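Local coordinates for protein bvu-3222 (Bacteroides vulgatus ATCC 8482, PDB 3FYF) that is of unknown function but belongs to the DUF4251 family and is probably exported to the periplasm, at residues V72-G77 / Y121-N126; I136-T139 / Q144-V147. All blocks are in the same frame, centred on the assembly; numbering follows the deposited sequence.

Interaction 1. Residues V72-G77 / Y121-N126; sequences VEVNDG and YNYGIN
V72 and V74 of strand 71-75 meet one aromatic side chain of strand 119-126, that of Y123, with no direct hydrogen bond between the segments. At the start of 121-126, the Y121 ring stands edge-to-face with F48 and receives Y123 CE1 in plane at its own edge. N122 turns back on the strand: its ND2 donates to Y121 O at 3.1 Å from above the carbonyl plane, a local bond that does not reach the valines. Y123 carries the contact. Its ring leaves the backbone with CG between the backbone N and the carbonyl carbon (chi1 63°), which sends OH toward strand 71-75. V74 CG2 approaches the ring obliquely, 3.6 Å from Y123 CZ, while V72 CG1 lies 3.2 Å from Y123 OH. The hydroxyl also hydrogen-bonds a water at 3.0 Å from Y123 OH, and that water donates to E73 O over 2.7 Å. Next along the strand, I125 CD1 sits in plane at the ring edge, 3.7 Å from Y123 CE2. A phenylalanine in place of Y123 would probably leave the water on E73 O without its phenolic partner, removing the one polar link described between the strands. The contact is therefore a buried apolar one, in which a phenol oxygen beside methyls of V72 and V74 shares a bridging water with E73 O, giving both oxygens a polar partner.

Interaction 2. Residues I136-T139 / Q144-V147; sequences IVLT and QASV
The antiparallel beta hairpin of strands 132-138 and 144-151 pairs I136, V137 and L138 with V147, S146 and A145, the axes of the short segments lying 4.7 Å apart and at 165° to each other. V137 and S146 form the hydrogen-bonded pair: V137 N to S146 O and S146 N to V137 O both measure 2.9 Å. The first of these bonds lies in the carbonyl plane of S146, whereas the second is tilted from that of V137. A third bond, T139 N to Q144 O at 2.9 Å, is nearly collinear with the C=O and closes the turn end. The flanking pairs, I136 with V147 and L138 with A145, are non-hydrogen-bonded, and their side chains share one face. The I136 and V147 side chains run alongside one another in a common direction; CG1 of I136 sits beside its backbone N (chi1 -61°) and meets V147 CG2 at 3.7 Å. L138 CD1 reaches A145 CB at 4.2 Å and also approaches the Q144 carbonyl, while L138 packs on A39, I40 and L43 of helix 27-44. V137 and S146 point to the other face, where both touch G60 of the second subunit and S146 OG hydrogen-bonds N161 OD1 of its own chain. T139 OG1 bonds M62 O, and Q144 OE1 bonds F64 N, both of the second subunit. The chemistry thus divides by face: aliphatic groups on the I136 side join the interior and the helix, whereas the V137 side and the polar ends of T139 and Q144 meet the partner chain.

In the fold
From the N terminus, interaction 1 closes first: the 43 residues between 72-77 and 121-126 include strands 78-83 and 100-113, so the contact joins strands that are not neighbours in the sheet. Interaction 2 then closes a short hairpin with four residues between its segments. The two are in series, neither nested nor crossed, and their centres lie 14 Å apart. The strand pairings run full circle from 48-52 through 71-75 and 119-126 to 158-166, consistent with a closed antiparallel barrel: interaction 1 spans its interior, interaction 2 its wall. They meet where Y121 pairs with I136, Y123 CE1 packs on I136 CD1, and V72 CG2 on V147 CG1.

Interaction 1. Residues V72-G77 / Y121-N126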
ATOM      1  N   VAL B  72      -9.453   1.673  11.833  1.00 52.86           N
ATOM      2  CA  VAL B  72     -10.662   0.873  11.889  1.00 55.84           C
ATOM      3  C   VAL B  72     -10.567   0.066  13.183  1.00 58.79           C
ATOM      4  O   VAL B  72      -9.593  -0.648  13.399  1.00 58.53           O
ATOM      5  CB  VAL B  72     -10.792  -0.033  10.631  1.00 57.26           C
ATOM      6  CG1 VAL B  72     -11.676  -1.222  10.896  1.00 56.18           C
ATOM      7  CG2 VAL B  72     -11.331   0.763   9.441  1.00 48.04           C
ATOM      8  N   GLU B  73     -11.562   0.205  14.054  1.00 60.48           N
ATOM      9  CA  GLU B  73     -11.495  -0.402  15.381  1.00 61.18           C
ATOM     10  C   GLU B  73     -12.752  -1.201  15.719  1.00 56.82           C
ATOM     11  O   GLU B  73     -13.850  -0.757  15.439  1.00 55.19           O
ATOM     12  CB  GLU B  73     -11.269   0.685  16.434  1.00 59.24           C
ATOM     13  CG  GLU B  73     -10.908   0.147  17.809  1.00 71.86           C
ATOM     14  CD  GLU B  73     -11.067   1.176  18.905  1.00 82.60           C
ATOM     15  OE1 GLU B  73     -11.915   0.949  19.794  1.00 90.92           O
ATOM     16  OE2 GLU B  73     -10.353   2.205  18.875  1.00 83.37           O
ATOM     17  N   VAL B  74     -12.580  -2.386  16.299  1.00 56.90           N
ATOM     18  CA  VAL B  74     -13.694  -3.143  16.885  1.00 58.61           C
ATOM     19  C   VAL B  74     -13.297  -3.547  18.301  1.00 62.27           C
ATOM     20  O   VAL B  74     -12.255  -4.169  18.494  1.00 59.71           O
ATOM     21  CB  VAL B  74     -14.082  -4.387  16.042  1.00 57.32           C
ATOM     22  CG1 VAL B  74     -15.000  -5.334  16.814  1.00 59.67           C
ATOM     23  CG2 VAL B  74     -14.753  -3.973  14.747  1.00 58.67           C
ATOM     24  N   ASN B  75     -14.120  -3.162  19.280  1.00 65.88           N
ATOM     25  CA  ASN B  75     -13.878  -3.467  20.694  1.00 70.44           C
ATOM     26  C   ASN B  75     -15.191  -3.554  21.479  1.00 72.12           C
ATOM     27  O   ASN B  75     -16.010  -2.633  21.427  1.00 70.00           O
ATOM     28  CB  ASN B  75     -12.943  -2.415  21.315  1.00 72.24           C
ATOM     29  CG  ASN B  75     -12.518  -2.758  22.741  1.00 78.28           C
ATOM     30  OD1 ASN B  75     -12.786  -2.000  23.675  1.00 82.07           O
ATOM     31  ND2 ASN B  75     -11.845  -3.894  22.911  1.00 72.02           N
ATOM     32  N   ASP B  76     -15.376  -4.676  22.183  1.00 75.74           N
ATOM     33  CA  ASP B  76     -16.518  -4.927  23.086  1.00 77.75           C
ATOM     34  C   ASP B  76     -17.893  -4.852  22.404  1.00 75.30           C
ATOM     35  O   ASP B  76     -18.850  -4.304  22.960  1.00 74.46           O
ATOM     36  CB  ASP B  76     -16.453  -4.008  24.324  1.00 80.18           C
ATOM     37  CG  ASP B  76     -17.004  -4.666  25.586  1.00 89.28           C
ATOM     38  OD1 ASP B  76     -16.906  -4.039  26.664  1.00 92.30           O
ATOM     39  OD2 ASP B  76     -17.528  -5.800  25.509  1.00 92.92           O
ATOM     40  N   GLY B  77     -17.975  -5.400  21.192  1.00 73.39           N
ATOM     41  CA  GLY B  77     -19.208  -5.372  20.396  1.00 68.22           C
ATOM     42  C   GLY B  77     -19.463  -4.052  19.684  1.00 66.84           C
ATOM     43  O   GLY B  77     -20.460  -3.910  18.971  1.00 67.19           O
ATOM     44  N   TYR B 121     -12.071 -11.434   7.192  1.00 49.85           N
ATOM     45  CA  TYR B 121     -12.912 -11.012   8.309  1.00 46.78           C
ATOM     46  C   TYR B 121     -13.891  -9.940   7.833  1.00 50.82           C
ATOM     47  O   TYR B 121     -13.481  -8.827   7.463  1.00 48.26           O
ATOM     48  CB  TYR B 121     -12.020 -10.467   9.428  1.00 46.59           C
ATOM     49  CG  TYR B 121     -12.694 -10.242  10.764  1.00 51.72           C
ATOM     50  CD1 TYR B 121     -13.291  -9.021  11.069  1.00 51.61           C
ATOM     51  CD2 TYR B 121     -12.694 -11.236  11.742  1.00 45.26           C
ATOM     52  CE1 TYR B 121     -13.891  -8.804  12.303  1.00 57.96           C
ATOM     53  CE2 TYR B 121     -13.294 -11.027  12.981  1.00 53.79           C
ATOM     54  CZ  TYR B 121     -13.888  -9.808  13.254  1.00 52.45           C
ATOM     55  OH  TYR B 121     -14.486  -9.581  14.471  1.00 51.24           O
ATOM     56  N   ASN B 122     -15.181 -10.282   7.831  1.00 49.53           N
ATOM     57  CA  ASN B 122     -16.234  -9.391   7.338  1.00 51.45           C
ATOM     58  C   ASN B 122     -17.221  -9.034   8.451  1.00 53.87           C
ATOM     59  O   ASN B 122     -17.485  -9.862   9.322  1.00 56.11           O
ATOM     60  CB  ASN B 122     -16.996 -10.039   6.171  1.00 50.91           C
ATOM     61  CG  ASN B 122     -16.156 -10.189   4.898  1.00 54.55           C
ATOM     62  OD1 ASN B 122     -16.584 -10.825   3.941  1.00 57.92           O
ATOM     63  ND2 ASN B 122     -14.979  -9.599   4.879  1.00 55.60           N
ATOM     64  N   TYR B 123     -17.759  -7.813   8.409  1.00 52.96           N
ATOM     65  CA  TYR B 123     -18.768  -7.346   9.375  1.00 53.82           C
ATOM     66  C   TYR B 123     -19.471  -6.052   8.947  1.00 55.30           C
ATOM     67  O   TYR B 123     -19.036  -5.363   8.022  1.00 55.67           O
ATOM     68  CB  TYR B 123     -18.174  -7.179  10.788  1.00 51.24           C
ATOM     69  CG  TYR B 123     -17.073  -6.142  10.911  1.00 54.68           C
ATOM     70  CD1 TYR B 123     -15.750  -6.470  10.626  1.00 57.99           C
ATOM     71  CD2 TYR B 123     -17.350  -4.842  11.329  1.00 46.74           C
ATOM     72  CE1 TYR B 123     -14.730  -5.539  10.747  1.00 51.07           C
ATOM     73  CE2 TYR B 123     -16.338  -3.901  11.452  1.00 59.78           C
ATOM     74  CZ  TYR B 123     -15.028  -4.259  11.159  1.00 57.80           C
ATOM     75  OH  TYR B 123     -14.014  -3.336  11.272  1.00 47.22           O
ATOM     76  N   GLY B 124     -20.562  -5.738   9.636  1.00 56.65           N
ATOM     77  CA  GLY B 124     -21.296  -4.493   9.430  1.00 53.97           C
ATOM     78  C   GLY B 124     -21.181  -3.577  10.636  1.00 54.71           C
ATOM     79  O   GLY B 124     -20.907  -4.029  11.752  1.00 47.40           O
ATOM     80  N   ILE B 125     -21.365  -2.281  10.397  1.00 57.12           N
ATOM     81  CA  ILE B 125     -21.380  -1.265  11.444  1.00 65.95           C
ATOM     82  C   ILE B 125     -22.690  -0.490  11.329  1.00 68.51           C
ATOM     83  O   ILE B 125     -23.012   0.033  10.261  1.00 68.33           O
ATOM     84  CB  ILE B 125     -20.190  -0.263  11.309  1.00 67.53           C
ATOM     85  CG1 ILE B 125     -18.838  -0.971  11.432  1.00 71.34           C
ATOM     86  CG2 ILE B 125     -20.292   0.865  12.346  1.00 75.95           C
ATOM     87  CD1 ILE B 125     -18.380  -1.210  12.856  1.00 79.19           C
ATOM     88  N   ASN B 126     -23.446  -0.430  12.422  1.00 74.52           N
ATOM     89  CA  ASN B 126     -24.688   0.342  12.450  1.00 78.90           C
ATOM     90  C   ASN B 126     -24.507   1.674  13.170  1.00 80.67           C
ATOM     91  O   ASN B 126     -24.446   1.728  14.400  1.00 82.25           O
ATOM     92  CB  ASN B 126     -25.832  -0.471  13.063  1.00 79.75           C
ATOM     93  CG  ASN B 126     -26.575  -1.311  12.034  1.00 84.46           C
ATOM     94  OD1 ASN B 126     -27.803  -1.408  12.076  1.00 88.19           O
ATOM     95  ND2 ASN B 126     -25.837  -1.920  11.106  1.00 76.99           N
TER
HETATM   96  O   HOH W   1     -14.787  -1.008  12.952  1.00 50.14           O

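Interaction 2. Residues I136-T139 / Q144-V147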
ATOM      1  N   ILE B 136     -12.070  -7.051   5.774  1.00 43.94           N
ATOM      2  CA  ILE B 136     -10.657  -7.097   6.117  1.00 41.01           C
ATOM      3  C   ILE B 136     -10.029  -8.356   5.527  1.00 41.23           C
ATOM      4  O   ILE B 136     -10.567  -9.449   5.659  1.00 41.67           O
ATOM      5  CB  ILE B 136     -10.417  -7.072   7.663  1.00 45.74           C
ATOM      6  CG1 ILE B 136     -10.978  -5.791   8.290  1.00 40.72           C
ATOM      7  CG2 ILE B 136      -8.920  -7.224   7.995  1.00 41.27           C
ATOM      8  CD1 ILE B 136     -11.021  -5.789   9.831  1.00 36.04           C
ATOM      9  N   VAL B 137      -8.894  -8.187   4.859  1.00 37.30           N
ATOM     10  CA  VAL B 137      -8.080  -9.316   4.444  1.00 34.25           C
ATOM     11  C   VAL B 137      -6.763  -9.182   5.196  1.00 36.46           C
ATOM     12  O   VAL B 137      -6.077  -8.172   5.049  1.00 35.35           O
ATOM     13  CB  VAL B 137      -7.821  -9.307   2.920  1.00 32.73           C
ATOM     14  CG1 VAL B 137      -6.961 -10.498   2.528  1.00 33.66           C
ATOM     15  CG2 VAL B 137      -9.164  -9.309   2.129  1.00 37.14           C
ATOM     16  N   LEU B 138      -6.433 -10.185   6.009  1.00 38.80           N
ATOM     17  CA  LEU B 138      -5.153 -10.247   6.727  1.00 40.74           C
ATOM     18  C   LEU B 138      -4.200 -11.213   6.021  1.00 41.80           C
ATOM     19  O   LEU B 138      -4.541 -12.371   5.797  1.00 38.82           O
ATOM     20  CB  LEU B 138      -5.378 -10.680   8.184  1.00 40.87           C
ATOM     21  CG  LEU B 138      -4.224 -11.145   9.086  1.00 42.52           C
ATOM     22  CD1 LEU B 138      -3.294  -9.997   9.450  1.00 36.01           C
ATOM     23  CD2 LEU B 138      -4.782 -11.772  10.350  1.00 40.86           C
ATOM     24  N   THR B 139      -3.011 -10.728   5.671  1.00 43.38           N
ATOM     25  CA  THR B 139      -1.997 -11.547   5.010  1.00 45.43           C
ATOM     26  C   THR B 139      -1.401 -12.565   5.995  1.00 46.33           C
ATOM     27  O   THR B 139      -0.930 -12.190   7.064  1.00 48.94           O
ATOM     28  CB  THR B 139      -0.883 -10.660   4.397  1.00 44.44           C
ATOM     29  OG1 THR B 139      -1.467  -9.653   3.563  1.00 42.71           O
ATOM     30  CG2 THR B 139       0.088 -11.486   3.573  1.00 43.72           C
ATOM     31  N   GLN B 144      -0.073  -7.587   8.433  1.00 43.95           N
ATOM     32  CA  GLN B 144      -0.361  -6.643   7.369  1.00 44.14           C
ATOM     33  C   GLN B 144      -1.747  -6.934   6.814  1.00 42.18           C
ATOM     34  O   GLN B 144      -2.064  -8.066   6.444  1.00 36.89           O
ATOM     35  CB  GLN B 144       0.718  -6.727   6.293  1.00 41.79           C
ATOM     36  CG  GLN B 144       2.082  -6.315   6.819  1.00 45.84           C
ATOM     37  CD  GLN B 144       3.211  -6.687   5.893  1.00 47.70           C
ATOM     38  OE1 GLN B 144       3.029  -6.788   4.678  1.00 44.56           O
ATOM     39  NE2 GLN B 144       4.396  -6.886   6.463  1.00 39.60           N
ATOM     40  N   ALA B 145      -2.595  -5.917   6.802  1.00 42.08           N
ATOM     41  CA  ALA B 145      -3.983  -6.142   6.434  1.00 37.72           C
ATOM     42  C   ALA B 145      -4.575  -4.980   5.667  1.00 39.89           C
ATOM     43  O   ALA B 145      -4.142  -3.839   5.823  1.00 34.81           O
ATOM     44  CB  ALA B 145      -4.821  -6.465   7.673  1.00 39.62           C
ATOM     45  N   SER B 146      -5.568  -5.306   4.841  1.00 38.21           N
ATOM     46  CA  SER B 146      -6.292  -4.354   4.016  1.00 39.65           C
ATOM     47  C   SER B 146      -7.767  -4.327   4.425  1.00 40.79           C
ATOM     48  O   SER B 146      -8.409  -5.374   4.526  1.00 44.17           O
ATOM     49  CB  SER B 146      -6.198  -4.784   2.559  1.00 38.67           C
ATOM     50  OG  SER B 146      -6.536  -3.707   1.708  1.00 50.29           O
ATOM     51  N   VAL B 147      -8.305  -3.133   4.639  1.00 41.12           N
ATOM     52  CA  VAL B 147      -9.699  -2.966   5.075  1.00 42.65           C
ATOM     53  C   VAL B 147     -10.475  -2.191   4.027  1.00 43.89           C
ATOM     54  O   VAL B 147     -10.175  -1.031   3.793  1.00 42.05           O
ATOM     55  CB  VAL B 147      -9.795  -2.158   6.392  1.00 46.00           C
ATOM     56  CG1 VAL B 147     -11.224  -2.094   6.872  1.00 50.27           C
ATOM     57  CG2 VAL B 147      -8.951  -2.770   7.455  1.00 53.61           C
TER